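Local coordinates for protein UDP-N-acetylglucosamine 2-epimerase (Listeria monocytogenes, PDB 3OT5) that probably interconverts UDP-N-acetylglucosamine and UDP-N-acetylmannosamine by epimerisation at C2 of the sugar, at residues Arg149-Tyr154 with Leu185-Asp190; Ile384-Lys389 with Asp396-Phe401. All blocks are in the same frame, centred on the assembly; numbering follows the deposited sequence.

Interaction 1: residues Arg149-Tyr154 with Leu185-Asp190; sequences RTWNKY and LAEGKD
Arg149 and Glu187 meet side-on through a two-nitrogen salt bridge. NE of Arg149 donates to OE2 of Glu187 at 2.8 Å with an N-H...O angle of 174°, and NH2 of Arg149 donates to OE1 of Glu187 at 2.9 Å. Both oxygens lie close to the guanidinium plane and are met on their syn sides, but NE approaches OE2 clearly tilted from the carboxylate plane and NH2 approaches OE1 less so; the two flat groups are twisted 30° apart. The paired bonds restrict rotation of either group. OE1 of Glu187 also accepts from Lys189 NZ at 2.8 Å, and this ammonium comes from above the carboxylate plane. Two cations thus share one oxygen, with Arg149 NH2 and Lys189 NZ 4.6 Å apart; such a setting would be expected to keep Glu187 ionised.

The acid stands at the C-terminal end of helix 178-186, which closes in a Schellman motif: Gly188, the C-prime residue with positive phi, donates its N to Leu185 O, and Lys189 N reaches Leu184 O. The turn brings Lys189 back beside Glu187. On the other side, 149-154 is an irregular loop following strand 140-144 of the Rossmann-like N-terminal sheet; an ST turn at Thr150 and an Asx turn at Asn152 shape it, while Glu160 of helix 159-169 accepts from the backbone N of Thr150 and Trp151.

Trp151 packs beside the ion pair. Its ring lies over Arg149, whose CB sits 3.6 Å above the ring plane near its centre. Trp151 CZ3 reaches Glu187 OE2 at 3.2 Å, an oblique approach with ring and carboxylate planes nearly perpendicular. A bend at chi2 (-73°) steers the Arg149 chain toward the helix end, whereas Glu187 runs extended beyond CG to meet it from the opposite direction. Asn183 also touches both Arg149 and Trp151.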
loop_
_atom_site.group_PDB
_atom_site.type_symbol
_atom_site.label_atom_id
_atom_site.label_comp_id
_atom_site.label_asym_id
_atom_site.label_seq_id
_atom_site.Cartn_x
_atom_site.Cartn_y
_atom_site.Cartn_z
ATOM N N ARG A 149 10.251 6.887 7.778
ATOM C CA ARG A 149 11.230 6.659 8.810
ATOM C C ARG A 149 10.616 6.424 10.179
ATOM O O ARG A 149 9.638 7.055 10.550
ATOM C CB ARG A 149 12.139 7.898 8.988
ATOM C CG ARG A 149 12.988 8.353 7.841
ATOM C CD ARG A 149 14.174 7.463 7.567
ATOM N NE ARG A 149 15.005 8.016 6.494
ATOM C CZ ARG A 149 14.869 7.729 5.201
ATOM N NH1 ARG A 149 13.937 6.880 4.778
ATOM N NH2 ARG A 149 15.668 8.300 4.316
ATOM N N THR A 150 11.228 5.507 10.916
ATOM C CA THR A 150 10.893 5.260 12.304
ATOM C C THR A 150 12.139 5.722 13.067
ATOM O O THR A 150 12.120 5.845 14.270
ATOM C CB THR A 150 10.670 3.790 12.606
ATOM O OG1 THR A 150 11.883 3.067 12.335
ATOM C CG2 THR A 150 9.507 3.229 11.761
ATOM N N TRP A 151 13.235 5.955 12.342
ATOM C CA TRP A 151 14.513 6.374 12.932
ATOM C C TRP A 151 15.100 5.297 13.873
ATOM O O TRP A 151 16.058 5.555 14.615
ATOM C CB TRP A 151 14.381 7.711 13.672
ATOM C CG TRP A 151 13.708 8.803 12.859
ATOM C CD1 TRP A 151 12.445 9.310 13.043
ATOM C CD2 TRP A 151 14.251 9.485 11.732
ATOM N NE1 TRP A 151 12.187 10.283 12.110
ATOM C CE2 TRP A 151 13.277 10.409 11.292
ATOM C CE3 TRP A 151 15.471 9.416 11.055
ATOM C CZ2 TRP A 151 13.488 11.255 10.204
ATOM C CZ3 TRP A 151 15.678 10.254 9.972
ATOM C CH2 TRP A 151 14.692 11.164 9.560
ATOM N N ASN A 152 14.504 4.107 13.854
ATOM C CA ASN A 152 14.981 2.995 14.646
ATOM C C ASN A 152 15.571 1.955 13.689
ATOM O O ASN A 152 14.851 1.208 13.039
ATOM C CB ASN A 152 13.861 2.403 15.493
ATOM C CG ASN A 152 14.354 1.290 16.385
ATOM O OD1 ASN A 152 15.274 0.544 16.025
ATOM N ND2 ASN A 152 13.742 1.155 17.541
ATOM N N LYS A 153 16.894 1.909 13.612
ATOM C CA LYS A 153 17.565 0.997 12.686
ATOM C C LYS A 153 17.142 -0.476 12.773
ATOM O O LYS A 153 17.299 -1.201 11.797
ATOM C CB LYS A 153 19.088 1.152 12.792
ATOM C CG LYS A 153 19.671 0.881 14.152
ATOM C CD LYS A 153 21.184 1.146 14.178
ATOM C CE LYS A 153 21.944 0.237 13.197
ATOM N NZ LYS A 153 23.419 0.416 13.258
ATOM N N TYR A 154 16.593 -0.908 13.907
ATOM C CA TYR A 154 16.164 -2.299 14.066
ATOM C C TYR A 154 14.641 -2.530 14.137
ATOM O O TYR A 154 14.201 -3.614 14.510
ATOM C CB TYR A 154 16.793 -2.931 15.313
ATOM C CG TYR A 154 18.304 -2.934 15.333
ATOM C CD1 TYR A 154 19.027 -3.425 14.258
ATOM C CD2 TYR A 154 19.002 -2.538 16.469
ATOM C CE1 TYR A 154 20.408 -3.452 14.282
ATOM C CE2 TYR A 154 20.387 -2.571 16.510
ATOM C CZ TYR A 154 21.083 -3.029 15.415
ATOM O OH TYR A 154 22.453 -3.064 15.439
ATOM N N LEU A 185 14.590 15.863 4.059
ATOM C CA LEU A 185 15.223 17.169 4.230
ATOM C C LEU A 185 16.077 17.212 5.496
ATOM O O LEU A 185 17.161 17.793 5.484
ATOM C CB LEU A 185 14.190 18.291 4.260
ATOM C CG LEU A 185 13.465 18.549 2.941
ATOM C CD1 LEU A 185 12.393 19.621 3.128
ATOM C CD2 LEU A 185 14.452 18.947 1.852
ATOM N N ALA A 186 15.589 16.604 6.578
ATOM C CA ALA A 186 16.322 16.581 7.852
ATOM C C ALA A 186 17.653 15.831 7.716
ATOM O O ALA A 186 18.595 16.086 8.467
ATOM C CB ALA A 186 15.466 15.975 8.962
ATOM N N GLU A 187 17.726 14.909 6.757
ATOM C CA GLU A 187 18.963 14.168 6.491
ATOM C C GLU A 187 19.853 14.923 5.490
ATOM O O GLU A 187 20.858 14.397 5.020
ATOM C CB GLU A 187 18.650 12.769 5.972
ATOM C CG GLU A 187 17.954 11.885 6.999
ATOM C CD GLU A 187 17.466 10.577 6.426
ATOM O OE1 GLU A 187 17.362 10.458 5.181
ATOM O OE2 GLU A 187 17.154 9.666 7.224
ATOM N N GLY A 188 19.471 16.150 5.154
ATOM C CA GLY A 188 20.253 16.972 4.248
ATOM C C GLY A 188 20.100 16.706 2.763
ATOM O O GLY A 188 20.971 17.091 1.995
ATOM N N LYS A 189 19.022 16.042 2.338
ATOM C CA LYS A 189 18.815 15.807 0.901
ATOM C C LYS A 189 18.470 17.115 0.193
ATOM O O LYS A 189 17.890 18.027 0.787
ATOM C CB LYS A 189 17.724 14.763 0.607
ATOM C CG LYS A 189 18.152 13.305 0.669
ATOM C CD LYS A 189 18.564 12.833 2.034
ATOM C CE LYS A 189 18.918 11.347 1.982
ATOM N NZ LYS A 189 19.340 10.820 3.296
ATOM N N ASP A 190 18.817 17.178 -1.088
ATOM C CA ASP A 190 18.582 18.358 -1.907
ATOM C C ASP A 190 17.084 18.500 -2.197
ATOM O O ASP A 190 16.512 17.662 -2.884
ATOM C CB ASP A 190 19.390 18.228 -3.209
ATOM C CG ASP A 190 19.343 19.477 -4.078
ATOM O OD1 ASP A 190 20.051 19.486 -5.111
ATOM O OD2 ASP A 190 18.628 20.446 -3.743
#

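Interaction 2: residues Ile384-Lys389 with Asp396-Phe401; sequences ILAAIK and DRPEDF
Pro398 packs its ring against helix 380-392 at Ala386 and Ala387, with CB and CG making the closest side-chain contacts. CB of Pro398 lies 3.9 Å from CB of Ala386, while CG reaches toward Ala387, 3.5 Å from its backbone N and 3.9 Å from its CB. The CD atom of Pro398 extends the contact along the helix backbone, 3.8 Å from Ala387 CA. Methyl side chains on the helix allow this close approach: the CA atoms of Ala387 and Pro398 are 5.8 Å apart.

The larger aliphatic side chains of the helix segment, Ile384, Leu385 and Ile388, leave the backbone away from the extended 396-401 segment; Ile384 and Leu385 pack on helix 37-51. Arg397 likewise departs from the helix, its CG anti to the backbone N (chi1 174°), and the chain extends to donate from NH1 to Ala192 O. Phe195 of strand 194-196 touches Ala387, Arg397 and Pro398. The tail after helix 380-392 therefore folds back along the N-terminal domain. With no hydrogen bond across it, the contact is small (123 Å² buried) and non-directional, so the polar bonds of Arg397 and Asp400 probably do more to fix the path of the tail.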
loop_
_atom_site.group_PDB
_atom_site.type_symbol
_atom_site.label_atom_id
_atom_site.label_comp_id
_atom_site.label_asym_id
_atom_site.label_seq_id
_atom_site.Cartn_x
_atom_site.Cartn_y
_atom_site.Cartn_z
ATOM N N ILE A 384 5.065 11.302 -10.677
ATOM C CA ILE A 384 6.384 10.664 -10.734
ATOM C C ILE A 384 6.968 10.825 -12.148
ATOM O O ILE A 384 8.101 11.271 -12.296
ATOM C CB ILE A 384 6.342 9.181 -10.295
ATOM C CG1 ILE A 384 6.018 9.079 -8.804
ATOM C CG2 ILE A 384 7.698 8.472 -10.559
ATOM C CD1 ILE A 384 5.815 7.635 -8.310
ATOM N N LEU A 385 6.183 10.498 -13.175
ATOM C CA LEU A 385 6.657 10.605 -14.554
ATOM C C LEU A 385 7.013 12.036 -14.922
ATOM O O LEU A 385 8.046 12.267 -15.534
ATOM C CB LEU A 385 5.655 10.039 -15.564
ATOM C CG LEU A 385 5.393 8.532 -15.495
ATOM C CD1 LEU A 385 4.532 8.108 -16.694
ATOM C CD2 LEU A 385 6.704 7.745 -15.482
ATOM N N ALA A 386 6.170 12.990 -14.540
ATOM C CA ALA A 386 6.446 14.395 -14.844
ATOM C C ALA A 386 7.764 14.769 -14.183
ATOM O O ALA A 386 8.570 15.498 -14.751
ATOM C CB ALA A 386 5.310 15.303 -14.367
ATOM N N ALA A 387 7.980 14.248 -12.981
ATOM C CA ALA A 387 9.206 14.494 -12.249
ATOM C C ALA A 387 10.404 13.949 -13.057
ATOM O O ALA A 387 11.404 14.645 -13.273
ATOM C CB ALA A 387 9.123 13.831 -10.868
ATOM N N ILE A 388 10.284 12.723 -13.545
ATOM C CA ILE A 388 11.350 12.124 -14.355
ATOM C C ILE A 388 11.518 12.905 -15.665
ATOM O O ILE A 388 12.650 13.205 -16.063
ATOM C CB ILE A 388 11.084 10.638 -14.633
ATOM C CG1 ILE A 388 11.087 9.855 -13.315
ATOM C CG2 ILE A 388 12.152 10.070 -15.570
ATOM C CD1 ILE A 388 10.707 8.402 -13.464
ATOM N N LYS A 389 10.410 13.255 -16.329
ATOM C CA LYS A 389 10.500 14.054 -17.564
ATOM C C LYS A 389 11.220 15.355 -17.269
ATOM O O LYS A 389 12.081 15.776 -18.026
ATOM C CB LYS A 389 9.130 14.405 -18.141
ATOM C CG LYS A 389 8.407 13.292 -18.844
ATOM C CD LYS A 389 7.013 13.743 -19.324
ATOM C CE LYS A 389 7.039 14.963 -20.248
ATOM N NZ LYS A 389 7.781 14.751 -21.520
ATOM N N ASP A 396 8.676 21.557 -17.406
ATOM C CA ASP A 396 8.087 22.008 -16.139
ATOM C C ASP A 396 8.183 21.031 -14.966
ATOM O O ASP A 396 7.738 19.879 -15.051
ATOM C CB ASP A 396 6.618 22.413 -16.339
ATOM C CG ASP A 396 6.465 23.650 -17.204
ATOM O OD1 ASP A 396 7.488 24.163 -17.706
ATOM O OD2 ASP A 396 5.322 24.112 -17.377
ATOM N N ARG A 397 8.773 21.519 -13.874
ATOM C CA ARG A 397 8.911 20.751 -12.637
ATOM C C ARG A 397 7.531 20.555 -12.024
ATOM O O ARG A 397 6.842 21.528 -11.745
ATOM C CB ARG A 397 9.779 21.517 -11.641
ATOM C CG ARG A 397 9.861 20.859 -10.282
ATOM C CD ARG A 397 10.523 21.749 -9.245
ATOM N NE ARG A 397 10.537 21.079 -7.946
ATOM C CZ ARG A 397 11.487 20.239 -7.535
ATOM N NH1 ARG A 397 12.529 19.957 -8.316
ATOM N NH2 ARG A 397 11.391 19.674 -6.335
ATOM N N PRO A 398 7.125 19.303 -11.789
ATOM C CA PRO A 398 5.808 19.107 -11.208
ATOM C C PRO A 398 5.783 19.598 -9.768
ATOM O O PRO A 398 6.767 19.465 -9.055
ATOM C CB PRO A 398 5.633 17.598 -11.264
ATOM C CG PRO A 398 7.011 17.068 -11.111
ATOM C CD PRO A 398 7.905 18.051 -11.804
ATOM N N GLU A 399 4.669 20.176 -9.345
ATOM C CA GLU A 399 4.575 20.667 -7.988
ATOM C C GLU A 399 4.066 19.520 -7.114
ATOM O O GLU A 399 3.430 18.589 -7.609
ATOM C CB GLU A 399 3.668 21.894 -7.931
ATOM C CG GLU A 399 3.879 22.767 -6.703
ATOM C CD GLU A 399 3.162 24.098 -6.818
ATOM O OE1 GLU A 399 2.035 24.128 -7.361
ATOM O OE2 GLU A 399 3.719 25.118 -6.351
ATOM N N ASP A 400 4.378 19.582 -5.826
ATOM C CA ASP A 400 3.972 18.555 -4.862
ATOM C C ASP A 400 2.471 18.316 -4.763
ATOM O O ASP A 400 1.657 19.198 -5.050
ATOM C CB ASP A 400 4.486 18.918 -3.463
ATOM C CG ASP A 400 5.983 18.774 -3.334
ATOM O OD1 ASP A 400 6.571 18.013 -4.126
ATOM O OD2 ASP A 400 6.563 19.385 -2.414
ATOM N N PHE A 401 2.115 17.102 -4.360
ATOM C CA PHE A 401 0.719 16.753 -4.159
ATOM C C PHE A 401 0.237 17.552 -2.957
ATOM O O PHE A 401 0.816 17.472 -1.871
ATOM C CB PHE A 401 0.540 15.241 -3.961
ATOM C CG PHE A 401 -0.814 14.857 -3.421
ATOM C CD1 PHE A 401 -1.964 15.062 -4.173
ATOM C CD2 PHE A 401 -0.935 14.279 -2.168
ATOM C CE1 PHE A 401 -3.218 14.717 -3.670
ATOM C CE2 PHE A 401 -2.180 13.919 -1.663
ATOM C CZ PHE A 401 -3.323 14.141 -2.416
#

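How the interactions relate
The centres of interactions 1 and 2 are 23 Å apart, their nearest atoms about 6 Å apart, and each centre is about 21 Å from the chain centre. Both adjoin the seven-stranded parallel sheet near its outermost strand, 194-196: interaction 1 includes the turn leading into this strand, whereas interaction 2 brings the C-terminal tail alongside it, Phe401 bonding through its backbone to Val196. Asp400 pairs with Lys181 on helix 178-186, the helix whose end carries Glu187, providing an indirect link. A bound di(hydroxyethyl)ether, probably from the crystallisation liquor, lies about 4 Å from the Ala386 side chain. Its position alone does not establish a substrate pocket at interaction 2.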